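Local coordinates for DR2417 (Deinococcus radiodurans, PDB 4XWW), which acts as a homodimeric, metal-dependent exoribonuclease of the metallo-beta-lactamase superfamily that probably digests RNA in the 5'-3' direction and matures rRNA, at residues F398-H403 and D440-S445; V203-S208 and V435-D440; L19-L24 and T35-G40. All coordinates share one frame; numbering follows the deposited sequence.

Interaction 1: F398-H403 and D440-S445; sequences FFLPWH and DEFRVS. With ZN (zinc ion), chain F.
At D440 the chain passes the outer end of the F398 ring: CZ of the phenylalanine sits against the D440 carbonyl carbon, and the carboxylate curls back near the same ring, where OD1 forms salt bridges to K397 and K424. One residue on, the E441 O approaches F398 CE2 obliquely at 3.6 Å, and the E441 side chain turns away from the contact, where OE2 takes R443 NE at 2.8 Å in a salt bridge along its own strand. F442 carries the contact. Its CB lies over the middle of the F398 ring, 3.4 Å from the centroid, and F398 CB repays this 3.6 Å from the F442 centroid. The two side chains therefore slide past each other in opposite directions; the planes, 20° apart, are so displaced that the rings barely overlap, and methylene-on-face CH-pi contacts replace a true stack. F442 reaches this place with CG anti to its backbone N (chi1 -171°), which brings the edge of its ring to L400, whose CG lies 3.7 Å from F442 CZ in the ring plane. At the other end of 398-403, H403 NE2 binds zinc at 2.2 Å beside D88, H89 and a water. Two sheets packed face to face, their strands here at 38°, with metal ligands at a strand end, mark the metallo-beta-lactamase fold.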
ATOM      1  N   PHE A 398     -24.705  26.535   6.451  1.00 24.52           N
ATOM      2  CA  PHE A 398     -23.857  25.620   7.211  1.00 25.72           C
ATOM      3  C   PHE A 398     -23.325  24.514   6.305  1.00 22.24           C
ATOM      4  O   PHE A 398     -23.940  24.202   5.289  1.00 21.47           O
ATOM      5  CB  PHE A 398     -24.646  25.055   8.384  1.00 26.53           C
ATOM      6  CG  PHE A 398     -25.100  26.118   9.363  1.00 29.09           C
ATOM      7  CD1 PHE A 398     -24.171  26.958   9.946  1.00 28.71           C
ATOM      8  CD2 PHE A 398     -26.443  26.273   9.691  1.00 25.70           C
ATOM      9  CE1 PHE A 398     -24.571  27.938  10.850  1.00 27.94           C
ATOM     10  CE2 PHE A 398     -26.859  27.257  10.591  1.00 24.70           C
ATOM     11  CZ  PHE A 398     -25.914  28.092  11.173  1.00 28.47           C
ATOM     12  N   PHE A 399     -22.178  23.932   6.644  1.00 25.61           N
ATOM     13  CA  PHE A 399     -21.537  23.009   5.724  1.00 22.03           C
ATOM     14  C   PHE A 399     -20.928  21.811   6.459  1.00 25.94           C
ATOM     15  O   PHE A 399     -20.186  21.979   7.437  1.00 21.59           O
ATOM     16  CB  PHE A 399     -20.489  23.785   4.910  1.00 24.63           C
ATOM     17  CG  PHE A 399     -19.690  22.951   3.941  1.00 21.75           C
ATOM     18  CD1 PHE A 399     -20.282  21.951   3.188  1.00 19.42           C
ATOM     19  CD2 PHE A 399     -18.345  23.219   3.760  1.00 20.12           C
ATOM     20  CE1 PHE A 399     -19.518  21.202   2.287  1.00 20.88           C
ATOM     21  CE2 PHE A 399     -17.581  22.492   2.866  1.00 22.00           C
ATOM     22  CZ  PHE A 399     -18.163  21.475   2.132  1.00 18.64           C
ATOM     23  N   LEU A 400     -21.267  20.608   5.979  1.00 20.93           N
ATOM     24  CA  LEU A 400     -20.712  19.350   6.475  1.00 20.19           C
ATOM     25  C   LEU A 400     -19.988  18.608   5.366  1.00 20.88           C
ATOM     26  O   LEU A 400     -20.601  17.841   4.626  1.00 22.70           O
ATOM     27  CB  LEU A 400     -21.803  18.426   7.027  1.00 22.25           C
ATOM     28  CG  LEU A 400     -22.342  18.583   8.442  1.00 29.82           C
ATOM     29  CD1 LEU A 400     -23.387  17.496   8.693  1.00 28.12           C
ATOM     30  CD2 LEU A 400     -21.214  18.467   9.452  1.00 28.93           C
ATOM     31  N   PRO A 401     -18.673  18.819   5.249  1.00 18.05           N
ATOM     32  CA  PRO A 401     -17.923  18.029   4.266  1.00 16.46           C
ATOM     33  C   PRO A 401     -17.934  16.556   4.673  1.00 18.74           C
ATOM     34  O   PRO A 401     -17.700  16.222   5.842  1.00 21.22           O
ATOM     35  CB  PRO A 401     -16.519  18.642   4.317  1.00 22.93           C
ATOM     36  CG  PRO A 401     -16.474  19.392   5.634  1.00 21.22           C
ATOM     37  CD  PRO A 401     -17.863  19.883   5.857  1.00 18.16           C
ATOM     38  N   TRP A 402     -18.182  15.686   3.699  1.00 20.73           N
ATOM     39  CA  TRP A 402     -18.592  14.312   3.952  1.00 20.38           C
ATOM     40  C   TRP A 402     -17.871  13.365   2.974  1.00 15.66           C
ATOM     41  O   TRP A 402     -17.197  13.845   2.063  1.00 18.41           O
ATOM     42  CB  TRP A 402     -20.145  14.251   3.853  1.00 20.15           C
ATOM     43  CG  TRP A 402     -20.728  12.914   3.548  1.00 21.40           C
ATOM     44  CD1 TRP A 402     -21.046  11.932   4.448  1.00 22.31           C
ATOM     45  CD2 TRP A 402     -21.092  12.417   2.262  1.00 17.46           C
ATOM     46  NE1 TRP A 402     -21.549  10.840   3.792  1.00 23.46           N
ATOM     47  CE2 TRP A 402     -21.588  11.112   2.445  1.00 20.71           C
ATOM     48  CE3 TRP A 402     -21.048  12.950   0.965  1.00 19.59           C
ATOM     49  CZ2 TRP A 402     -22.046  10.323   1.384  1.00 20.03           C
ATOM     50  CZ3 TRP A 402     -21.482  12.151  -0.106  1.00 14.48           C
ATOM     51  CH2 TRP A 402     -21.971  10.853   0.122  1.00 18.24           C
ATOM     52  N   HIS A 403     -17.985  12.048   3.165  1.00 18.56           N
ATOM     53  CA  HIS A 403     -17.395  11.065   2.240  1.00 15.76           C
ATOM     54  C   HIS A 403     -15.895  11.343   2.030  1.00 21.79           C
ATOM     55  O   HIS A 403     -15.408  11.524   0.903  1.00 19.38           O
ATOM     56  CB  HIS A 403     -18.153  11.070   0.885  1.00 16.89           C
ATOM     57  CG  HIS A 403     -17.996   9.813   0.075  1.00 16.64           C
ATOM     58  ND1 HIS A 403     -16.845   9.538  -0.638  1.00 19.23           N
ATOM     59  CD2 HIS A 403     -18.851   8.797  -0.196  1.00 18.45           C
ATOM     60  CE1 HIS A 403     -16.990   8.397  -1.288  1.00 19.21           C
ATOM     61  NE2 HIS A 403     -18.190   7.918  -1.032  1.00 22.21           N
ATOM     62  N   ASP A 440     -30.460  29.020  13.027  1.00 35.19           N
ATOM     63  CA  ASP A 440     -29.197  29.666  13.360  1.00 37.65           C
ATOM     64  C   ASP A 440     -28.404  28.840  14.367  1.00 39.48           C
ATOM     65  O   ASP A 440     -27.731  29.387  15.240  1.00 40.85           O
ATOM     66  CB  ASP A 440     -29.421  31.075  13.916  1.00 51.24           C
ATOM     67  CG  ASP A 440     -28.152  31.908  13.878  1.00 45.58           C
ATOM     68  OD1 ASP A 440     -27.431  31.798  12.864  1.00 45.33           O
ATOM     69  OD2 ASP A 440     -27.858  32.638  14.852  1.00 43.48           O
ATOM     70  N   GLU A 441     -28.502  27.519  14.256  1.00 35.39           N
ATOM     71  CA  GLU A 441     -27.761  26.626  15.137  1.00 35.60           C
ATOM     72  C   GLU A 441     -27.057  25.580  14.304  1.00 30.85           C
ATOM     73  O   GLU A 441     -27.636  25.035  13.374  1.00 32.13           O
ATOM     74  CB  GLU A 441     -28.684  25.944  16.154  1.00 39.54           C
ATOM     75  CG  GLU A 441     -27.941  24.986  17.098  1.00 36.36           C
ATOM     76  CD  GLU A 441     -28.835  24.388  18.173  1.00 54.40           C
ATOM     77  OE1 GLU A 441     -30.019  24.779  18.246  1.00 49.85           O
ATOM     78  OE2 GLU A 441     -28.350  23.533  18.950  1.00 57.50           O
ATOM     79  N   PHE A 442     -25.810  25.304  14.651  1.00 30.27           N
ATOM     80  CA  PHE A 442     -25.025  24.302  13.947  1.00 29.68           C
ATOM     81  C   PHE A 442     -23.872  23.900  14.851  1.00 36.95           C
ATOM     82  O   PHE A 442     -22.841  24.573  14.905  1.00 32.64           O
ATOM     83  CB  PHE A 442     -24.526  24.853  12.612  1.00 30.14           C
ATOM     84  CG  PHE A 442     -23.877  23.810  11.717  1.00 25.83           C
ATOM     85  CD1 PHE A 442     -24.564  22.643  11.389  1.00 25.68           C
ATOM     86  CD2 PHE A 442     -22.614  24.007  11.187  1.00 26.23           C
ATOM     87  CE1 PHE A 442     -23.990  21.684  10.552  1.00 24.57           C
ATOM     88  CE2 PHE A 442     -22.033  23.054  10.353  1.00 28.55           C
ATOM     89  CZ  PHE A 442     -22.726  21.894  10.038  1.00 30.35           C
ATOM     90  N   ARG A 443     -24.061  22.813  15.588  1.00 39.11           N
ATOM     91  CA  ARG A 443     -23.051  22.378  16.546  1.00 38.31           C
ATOM     92  C   ARG A 443     -23.158  20.891  16.836  1.00 29.73           C
ATOM     93  O   ARG A 443     -24.215  20.287  16.663  1.00 37.19           O
ATOM     94  CB  ARG A 443     -23.195  23.162  17.854  1.00 34.48           C
ATOM     95  CG  ARG A 443     -24.557  22.983  18.471  1.00 36.52           C
ATOM     96  CD  ARG A 443     -24.733  23.742  19.776  1.00 41.74           C
ATOM     97  NE  ARG A 443     -25.971  23.328  20.427  1.00 48.73           N
ATOM     98  CZ  ARG A 443     -26.037  22.447  21.420  1.00 48.88           C
ATOM     99  NH1 ARG A 443     -24.931  21.893  21.896  1.00 45.42           N
ATOM    100  NH2 ARG A 443     -27.214  22.125  21.943  1.00 52.62           N
ATOM    101  N   VAL A 444     -22.059  20.309  17.292  1.00 32.22           N
ATOM    102  CA  VAL A 444     -22.073  18.939  17.779  1.00 33.73           C
ATOM    103  C   VAL A 444     -22.501  18.942  19.242  1.00 39.16           C
ATOM    104  O   VAL A 444     -21.799  19.498  20.091  1.00 39.55           O
ATOM    105  CB  VAL A 444     -20.698  18.264  17.656  1.00 34.11           C
ATOM    106  CG1 VAL A 444     -20.781  16.832  18.182  1.00 35.14           C
ATOM    107  CG2 VAL A 444     -20.179  18.298  16.195  1.00 35.79           C
ATOM    108  N   SER A 445     -23.635  18.314  19.537  1.00 34.95           N
ATOM    109  CA  SER A 445     -24.244  18.400  20.864  1.00 40.72           C
ATOM    110  C   SER A 445     -24.066  17.150  21.723  1.00 48.66           C
ATOM    111  O   SER A 445     -24.506  17.113  22.870  1.00 51.28           O
ATOM    112  CB  SER A 445     -25.730  18.700  20.729  1.00 41.41           C
ATOM    113  OG  SER A 445     -26.412  17.647  20.062  1.00 40.79           O
TER
HETATM  114 ZN    ZN F 602     -19.303   6.358  -2.052  1.00 30.61          ZN
HETATM  115  O   HOH W   1     -19.209   6.606  -4.057  1.00 16.45           O

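Interaction 2: V203-S208 and V435-D440; sequences VLLLIS and VNLGPD
The flat groups that L204 meets are the backbone carbonyls of G438 and P439, for no aromatic ring belongs to either segment. Both methyls of L204 lie against G438 O, CD1 and CD2 each 3.7 Å from it, where the strand 435-438 gives way to the turn. CD1 also reaches P439 O, at 3.8 Å. CD2 in addition meets the leucine opposite: L204 CD2 lies 3.6 Å from L437 CG, the two side chains reaching toward each other tip to tip. L437 has CG anti to its backbone N (chi1 179°), and L204 takes the same form, which carries both branched ends toward the opposite segment. Both methyls of L437 lie against L204, with L437 CD1 3.9 Å from L204 CG and L437 CD2 3.7 Å from L204 CD2. CD2 is also the one that comes closer to L205, whose CB is 3.8 Å away; the L205 side chain runs at a slant to that of L437 and adds its CD2 to the same methyl at 4.0 Å. The side chains meet one another through carbon atoms alone. Around the contact, strand 398-402 runs beside 205-209 and sends F398 onto both L204 and L437, while F442 of strand 441-447 covers L205, V435 and L437. V170 of strand 168-172 also touches L437, so this leucine is enclosed between the strands of the two sheets.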
ATOM      1  N   VAL A 203     -30.483  27.178   1.058  1.00 27.84           N
ATOM      2  CA  VAL A 203     -29.974  25.914   1.584  1.00 23.21           C
ATOM      3  C   VAL A 203     -29.440  26.169   3.003  1.00 25.91           C
ATOM      4  O   VAL A 203     -28.489  26.932   3.182  1.00 26.79           O
ATOM      5  CB  VAL A 203     -28.854  25.326   0.686  1.00 25.22           C
ATOM      6  CG1 VAL A 203     -28.199  24.085   1.336  1.00 20.59           C
ATOM      7  CG2 VAL A 203     -29.399  24.994  -0.710  1.00 22.27           C
ATOM      8  N   LEU A 204     -30.074  25.578   4.016  1.00 23.63           N
ATOM      9  CA  LEU A 204     -29.570  25.707   5.390  1.00 22.51           C
ATOM     10  C   LEU A 204     -28.266  24.937   5.607  1.00 28.19           C
ATOM     11  O   LEU A 204     -27.302  25.446   6.207  1.00 24.74           O
ATOM     12  CB  LEU A 204     -30.628  25.220   6.385  1.00 24.61           C
ATOM     13  CG  LEU A 204     -30.231  25.296   7.866  1.00 31.88           C
ATOM     14  CD1 LEU A 204     -29.992  26.741   8.281  1.00 30.47           C
ATOM     15  CD2 LEU A 204     -31.325  24.694   8.717  1.00 27.17           C
ATOM     16  N   LEU A 205     -28.243  23.699   5.135  1.00 22.16           N
ATOM     17  CA  LEU A 205     -27.078  22.843   5.309  1.00 27.46           C
ATOM     18  C   LEU A 205     -26.721  22.161   4.003  1.00 22.16           C
ATOM     19  O   LEU A 205     -27.572  21.551   3.359  1.00 20.48           O
ATOM     20  CB  LEU A 205     -27.334  21.788   6.387  1.00 25.42           C
ATOM     21  CG  LEU A 205     -26.260  20.708   6.526  1.00 22.31           C
ATOM     22  CD1 LEU A 205     -24.967  21.326   7.029  1.00 22.12           C
ATOM     23  CD2 LEU A 205     -26.762  19.641   7.478  1.00 26.40           C
ATOM     24  N   LEU A 206     -25.452  22.269   3.622  1.00 19.30           N
ATOM     25  CA  LEU A 206     -24.928  21.485   2.510  1.00 17.52           C
ATOM     26  C   LEU A 206     -24.074  20.312   3.023  1.00 21.81           C
ATOM     27  O   LEU A 206     -23.208  20.486   3.900  1.00 21.77           O
ATOM     28  CB  LEU A 206     -24.091  22.363   1.580  1.00 19.57           C
ATOM     29  CG  LEU A 206     -23.288  21.602   0.510  1.00 18.57           C
ATOM     30  CD1 LEU A 206     -24.239  21.020  -0.560  1.00 19.86           C
ATOM     31  CD2 LEU A 206     -22.254  22.520  -0.135  1.00 20.14           C
ATOM     32  N   ILE A 207     -24.346  19.123   2.496  1.00 18.46           N
ATOM     33  CA  ILE A 207     -23.496  17.951   2.726  1.00 18.77           C
ATOM     34  C   ILE A 207     -22.888  17.557   1.383  1.00 15.78           C
ATOM     35  O   ILE A 207     -23.616  17.236   0.431  1.00 18.88           O
ATOM     36  CB  ILE A 207     -24.318  16.781   3.347  1.00 21.33           C
ATOM     37  CG1 ILE A 207     -25.049  17.228   4.621  1.00 17.48           C
ATOM     38  CG2 ILE A 207     -23.420  15.562   3.635  1.00 19.91           C
ATOM     39  CD1 ILE A 207     -25.955  16.142   5.174  1.00 23.22           C
ATOM     40  N   SER A 208     -21.549  17.534   1.287  1.00 14.65           N
ATOM     41  CA  SER A 208     -20.930  17.358  -0.026  1.00 14.01           C
ATOM     42  C   SER A 208     -19.746  16.404  -0.002  1.00 19.14           C
ATOM     43  O   SER A 208     -19.022  16.272   0.993  1.00 18.86           O
ATOM     44  CB  SER A 208     -20.516  18.722  -0.593  1.00 16.52           C
ATOM     45  OG  SER A 208     -20.046  18.629  -1.928  1.00 17.31           O
ATOM     46  N   VAL A 435     -25.079  16.098  15.192  1.00 27.48           N
ATOM     47  CA  VAL A 435     -24.931  17.457  14.705  1.00 33.07           C
ATOM     48  C   VAL A 435     -26.286  18.148  14.790  1.00 32.01           C
ATOM     49  O   VAL A 435     -27.246  17.755  14.117  1.00 32.26           O
ATOM     50  CB  VAL A 435     -24.388  17.499  13.265  1.00 30.77           C
ATOM     51  CG1 VAL A 435     -24.200  18.945  12.814  1.00 25.32           C
ATOM     52  CG2 VAL A 435     -23.057  16.732  13.178  1.00 25.63           C
ATOM     53  N   ASN A 436     -26.377  19.164  15.640  1.00 31.86           N
ATOM     54  CA  ASN A 436     -27.641  19.869  15.802  1.00 30.92           C
ATOM     55  C   ASN A 436     -27.796  21.001  14.815  1.00 32.58           C
ATOM     56  O   ASN A 436     -26.911  21.833  14.664  1.00 33.96           O
ATOM     57  CB  ASN A 436     -27.783  20.396  17.225  1.00 36.37           C
ATOM     58  CG  ASN A 436     -28.514  19.429  18.110  1.00 48.62           C
ATOM     59  OD1 ASN A 436     -27.916  18.519  18.672  1.00 57.38           O
ATOM     60  ND2 ASN A 436     -29.823  19.593  18.206  1.00 54.51           N
ATOM     61  N   LEU A 437     -28.942  21.030  14.150  1.00 27.70           N
ATOM     62  CA  LEU A 437     -29.155  22.000  13.095  1.00 25.56           C
ATOM     63  C   LEU A 437     -30.471  22.731  13.309  1.00 34.05           C
ATOM     64  O   LEU A 437     -31.523  22.111  13.446  1.00 29.02           O
ATOM     65  CB  LEU A 437     -29.132  21.311  11.724  1.00 29.68           C
ATOM     66  CG  LEU A 437     -29.378  22.195  10.497  1.00 34.15           C
ATOM     67  CD1 LEU A 437     -28.131  22.985  10.179  1.00 29.55           C
ATOM     68  CD2 LEU A 437     -29.812  21.378   9.295  1.00 32.38           C
ATOM     69  N   GLY A 438     -30.382  24.053  13.364  1.00 35.33           N
ATOM     70  CA  GLY A 438     -31.548  24.911  13.413  1.00 34.91           C
ATOM     71  C   GLY A 438     -31.318  26.096  12.499  1.00 34.28           C
ATOM     72  O   GLY A 438     -30.260  26.211  11.889  1.00 31.64           O
ATOM     73  N   PRO A 439     -32.313  26.988  12.392  1.00 37.39           N
ATOM     74  CA  PRO A 439     -32.180  28.156  11.515  1.00 37.96           C
ATOM     75  C   PRO A 439     -30.914  28.972  11.776  1.00 41.55           C
ATOM     76  O   PRO A 439     -30.361  29.538  10.833  1.00 40.92           O
ATOM     77  CB  PRO A 439     -33.443  28.962  11.841  1.00 38.59           C
ATOM     78  CG  PRO A 439     -34.447  27.886  12.144  1.00 36.42           C
ATOM     79  CD  PRO A 439     -33.677  26.865  12.939  1.00 41.66           C
ATOM     80  N   ASP A 440     -30.460  29.020  13.027  1.00 35.19           N
ATOM     81  CA  ASP A 440     -29.197  29.666  13.360  1.00 37.65           C
ATOM     82  C   ASP A 440     -28.404  28.840  14.367  1.00 39.48           C
ATOM     83  O   ASP A 440     -27.731  29.387  15.240  1.00 40.85           O
ATOM     84  CB  ASP A 440     -29.421  31.075  13.916  1.00 51.24           C
ATOM     85  CG  ASP A 440     -28.152  31.908  13.878  1.00 45.58           C
ATOM     86  OD1 ASP A 440     -27.431  31.798  12.864  1.00 45.33           O
ATOM     87  OD2 ASP A 440     -27.858  32.638  14.852  1.00 43.48           O
TER

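Interaction 3: L19-L24 and T35-G40; sequences LEVIPL and TVFRYG
V21 and F37 pack closely as a non-hydrogen-bonded pair, side chains alongside each other, with V21 CG2 3.8 Å from F37 CE1. The same face carries T35, whose CG2 meets V21 CG1. Between the strands the backbone is zipped by four bonds: E20 N and O both pair with R38, I22 N and O with V36. The I22 N bond to V36 O is 2.7 Å and nearly straight (177°); the return bond from V36 N arrives well above the plane of the I22 carbonyl. These pairs make an antiparallel beta hairpin, strands at 162°, part of the larger mixed sheet of the metallo-beta-lactamase fold. The F37 ring touches F144, Y161 and L163 of the facing sheet. On the opposite face, I22 meets Y69 and V36 meets L70, both of helix 68-72; L24 comes in from the corner of the chain, its CD1 against V36 CG2 at 3.7 Å. Farther along this face, at the partly exposed side, E20 and R38 lie side by side and stay in touch through E20 OE1 and R38 CD, 3.6 Å apart. Only the charged ends stand off, E20 OE1 and R38 NH1 being 4.4 Å apart, with the carboxylate and guanidinium planes almost perpendicular. A water bridges them, giving to E20 OE1 at 2.6 Å and accepting from R38 NH1 at 2.9 Å. R38 is extended from CG to NE, and its NE is held by G40 O at 2.9 Å.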
ATOM      1  N   LEU A  19     -33.195  19.710  14.167  1.00 34.54           N
ATOM      2  CA  LEU A  19     -32.873  18.548  13.365  1.00 29.61           C
ATOM      3  C   LEU A  19     -31.563  17.993  13.910  1.00 35.75           C
ATOM      4  O   LEU A  19     -30.660  18.762  14.228  1.00 34.89           O
ATOM      5  CB  LEU A  19     -32.747  18.928  11.885  1.00 28.13           C
ATOM      6  CG  LEU A  19     -32.484  17.818  10.869  1.00 29.20           C
ATOM      7  CD1 LEU A  19     -33.676  16.891  10.789  1.00 35.80           C
ATOM      8  CD2 LEU A  19     -32.144  18.394   9.487  1.00 31.36           C
ATOM      9  N   GLU A  20     -31.470  16.675  14.057  1.00 31.76           N
ATOM     10  CA  GLU A  20     -30.189  16.047  14.358  1.00 28.45           C
ATOM     11  C   GLU A  20     -29.742  15.348  13.102  1.00 25.77           C
ATOM     12  O   GLU A  20     -30.503  14.578  12.514  1.00 31.84           O
ATOM     13  CB  GLU A  20     -30.290  15.055  15.519  1.00 27.19           C
ATOM     14  CG  GLU A  20     -30.805  15.685  16.820  1.00 28.18           C
ATOM     15  CD  GLU A  20     -31.023  14.667  17.923  1.00 37.86           C
ATOM     16  OE1 GLU A  20     -31.229  13.472  17.624  1.00 36.17           O
ATOM     17  OE2 GLU A  20     -31.001  15.073  19.099  1.00 44.81           O
ATOM     18  N   VAL A  21     -28.533  15.663  12.674  1.00 24.51           N
ATOM     19  CA  VAL A  21     -27.884  14.918  11.613  1.00 24.71           C
ATOM     20  C   VAL A  21     -26.877  14.008  12.307  1.00 29.57           C
ATOM     21  O   VAL A  21     -25.958  14.494  12.962  1.00 23.41           O
ATOM     22  CB  VAL A  21     -27.181  15.838  10.607  1.00 29.12           C
ATOM     23  CG1 VAL A  21     -26.541  15.013   9.473  1.00 19.99           C
ATOM     24  CG2 VAL A  21     -28.150  16.836  10.030  1.00 27.07           C
ATOM     25  N   ILE A  22     -27.088  12.699  12.227  1.00 25.83           N
ATOM     26  CA  ILE A  22     -26.244  11.757  12.953  1.00 24.43           C
ATOM     27  C   ILE A  22     -25.595  10.784  11.972  1.00 22.94           C
ATOM     28  O   ILE A  22     -26.186   9.765  11.622  1.00 27.19           O
ATOM     29  CB  ILE A  22     -27.071  10.986  14.017  1.00 32.34           C
ATOM     30  CG1 ILE A  22     -27.892  11.971  14.870  1.00 29.44           C
ATOM     31  CG2 ILE A  22     -26.159  10.111  14.875  1.00 24.96           C
ATOM     32  CD1 ILE A  22     -28.884  11.305  15.830  1.00 28.29           C
ATOM     33  N   PRO A  23     -24.389  11.115  11.495  1.00 25.19           N
ATOM     34  CA  PRO A  23     -23.643  10.168  10.652  1.00 20.73           C
ATOM     35  C   PRO A  23     -23.290   8.915  11.437  1.00 25.07           C
ATOM     36  O   PRO A  23     -22.738   9.037  12.532  1.00 27.63           O
ATOM     37  CB  PRO A  23     -22.389  10.948  10.265  1.00 27.12           C
ATOM     38  CG  PRO A  23     -22.216  11.960  11.337  1.00 32.72           C
ATOM     39  CD  PRO A  23     -23.615  12.341  11.759  1.00 28.45           C
ATOM     40  N   LEU A  24     -23.630   7.737  10.918  1.00 26.69           N
ATOM     41  CA  LEU A  24     -23.228   6.494  11.579  1.00 22.28           C
ATOM     42  C   LEU A  24     -22.077   5.835  10.835  1.00 22.34           C
ATOM     43  O   LEU A  24     -21.461   4.898  11.336  1.00 27.57           O
ATOM     44  CB  LEU A  24     -24.406   5.520  11.707  1.00 22.77           C
ATOM     45  CG  LEU A  24     -25.514   5.938  12.684  1.00 23.62           C
ATOM     46  CD1 LEU A  24     -26.663   4.891  12.741  1.00 23.93           C
ATOM     47  CD2 LEU A  24     -24.949   6.224  14.097  1.00 23.95           C
ATOM     48  N   THR A  35     -26.292   7.714   7.054  1.00 22.64           N
ATOM     49  CA  THR A  35     -26.588   8.965   7.736  1.00 21.53           C
ATOM     50  C   THR A  35     -28.030   8.969   8.229  1.00 24.96           C
ATOM     51  O   THR A  35     -28.974   8.662   7.480  1.00 23.67           O
ATOM     52  CB  THR A  35     -26.351  10.169   6.813  1.00 23.52           C
ATOM     53  OG1 THR A  35     -25.034  10.082   6.261  1.00 28.74           O
ATOM     54  CG2 THR A  35     -26.491  11.477   7.582  1.00 25.46           C
ATOM     55  N   VAL A  36     -28.176   9.326   9.498  1.00 24.55           N
ATOM     56  CA  VAL A  36     -29.465   9.389  10.159  1.00 25.51           C
ATOM     57  C   VAL A  36     -29.877  10.845  10.285  1.00 24.62           C
ATOM     58  O   VAL A  36     -29.075  11.696  10.666  1.00 26.30           O
ATOM     59  CB  VAL A  36     -29.400   8.713  11.551  1.00 32.32           C
ATOM     60  CG1 VAL A  36     -30.650   8.968  12.345  1.00 32.46           C
ATOM     61  CG2 VAL A  36     -29.152   7.218  11.387  1.00 37.64           C
ATOM     62  N   PHE A  37     -31.131  11.122   9.929  1.00 24.59           N
ATOM     63  CA  PHE A  37     -31.770  12.407  10.201  1.00 30.28           C
ATOM     64  C   PHE A  37     -32.883  12.213  11.211  1.00 27.93           C
ATOM     65  O   PHE A  37     -33.744  11.355  11.028  1.00 27.92           O
ATOM     66  CB  PHE A  37     -32.324  13.030   8.918  1.00 25.10           C
ATOM     67  CG  PHE A  37     -31.255  13.407   7.931  1.00 25.00           C
ATOM     68  CD1 PHE A  37     -30.628  14.639   8.011  1.00 21.99           C
ATOM     69  CD2 PHE A  37     -30.863  12.520   6.936  1.00 23.28           C
ATOM     70  CE1 PHE A  37     -29.621  14.984   7.107  1.00 24.75           C
ATOM     71  CE2 PHE A  37     -29.868  12.865   6.031  1.00 26.23           C
ATOM     72  CZ  PHE A  37     -29.254  14.100   6.118  1.00 27.05           C
ATOM     73  N   ARG A  38     -32.863  12.992  12.288  1.00 25.24           N
ATOM     74  CA  ARG A  38     -33.895  12.871  13.297  1.00 26.52           C
ATOM     75  C   ARG A  38     -34.521  14.219  13.619  1.00 32.62           C
ATOM     76  O   ARG A  38     -33.823  15.190  13.916  1.00 29.35           O
ATOM     77  CB  ARG A  38     -33.362  12.240  14.586  1.00 26.60           C
ATOM     78  CG  ARG A  38     -34.466  12.067  15.640  1.00 32.81           C
ATOM     79  CD  ARG A  38     -33.997  11.364  16.906  1.00 30.24           C
ATOM     80  NE  ARG A  38     -35.077  11.382  17.896  1.00 33.05           N
ATOM     81  CZ  ARG A  38     -34.954  11.008  19.165  1.00 40.03           C
ATOM     82  NH1 ARG A  38     -33.790  10.580  19.630  1.00 41.83           N
ATOM     83  NH2 ARG A  38     -36.008  11.072  19.974  1.00 46.13           N
ATOM     84  N   TYR A  39     -35.843  14.250  13.523  1.00 26.85           N
ATOM     85  CA  TYR A  39     -36.642  15.382  13.993  1.00 31.34           C
ATOM     86  C   TYR A  39     -37.794  14.889  14.873  1.00 32.01           C
ATOM     87  O   TYR A  39     -38.697  14.190  14.405  1.00 31.12           O
ATOM     88  CB  TYR A  39     -37.189  16.198  12.818  1.00 30.09           C
ATOM     89  CG  TYR A  39     -37.819  17.488  13.286  1.00 39.04           C
ATOM     90  CD1 TYR A  39     -39.139  17.516  13.707  1.00 40.81           C
ATOM     91  CD2 TYR A  39     -37.082  18.664  13.358  1.00 31.35           C
ATOM     92  CE1 TYR A  39     -39.716  18.672  14.166  1.00 41.76           C
ATOM     93  CE2 TYR A  39     -37.662  19.844  13.822  1.00 40.12           C
ATOM     94  CZ  TYR A  39     -38.986  19.831  14.220  1.00 44.68           C
ATOM     95  OH  TYR A  39     -39.601  20.978  14.681  1.00 47.85           O
ATOM     96  N   GLY A  40     -37.765  15.260  16.147  1.00 32.77           N
ATOM     97  CA  GLY A  40     -38.751  14.773  17.096  1.00 37.13           C
ATOM     98  C   GLY A  40     -38.644  13.266  17.186  1.00 37.19           C
ATOM     99  O   GLY A  40     -37.554  12.739  17.407  1.00 36.39           O
TER
HETATM  100  O   HOH W   2     -31.097  11.218  18.864  1.00 29.79           O

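In the fold
From the N terminus, interaction 3 comes first and closes the short loop of the hairpin 19-23/34-39 before either of the others opens. Interaction 2 spans a long excursion and interaction 1 a short one, and they cross along the chain: 203-208 is followed by 398-403, and only then come 435-440 and 440-445, which share D440. The excursion between the first two holds the beta-CASP region. Strands 205-209 and 398-402 are neighbours in one sheet, 433-438 and 441-447 in the other, so both contacts clamp the same two sheets together. Strand 19-23 lies beside 433-438 in the second sheet, L19 and V21 hydrogen-bonding through the backbone to L437 and V435, joining interaction 3 to interaction 2.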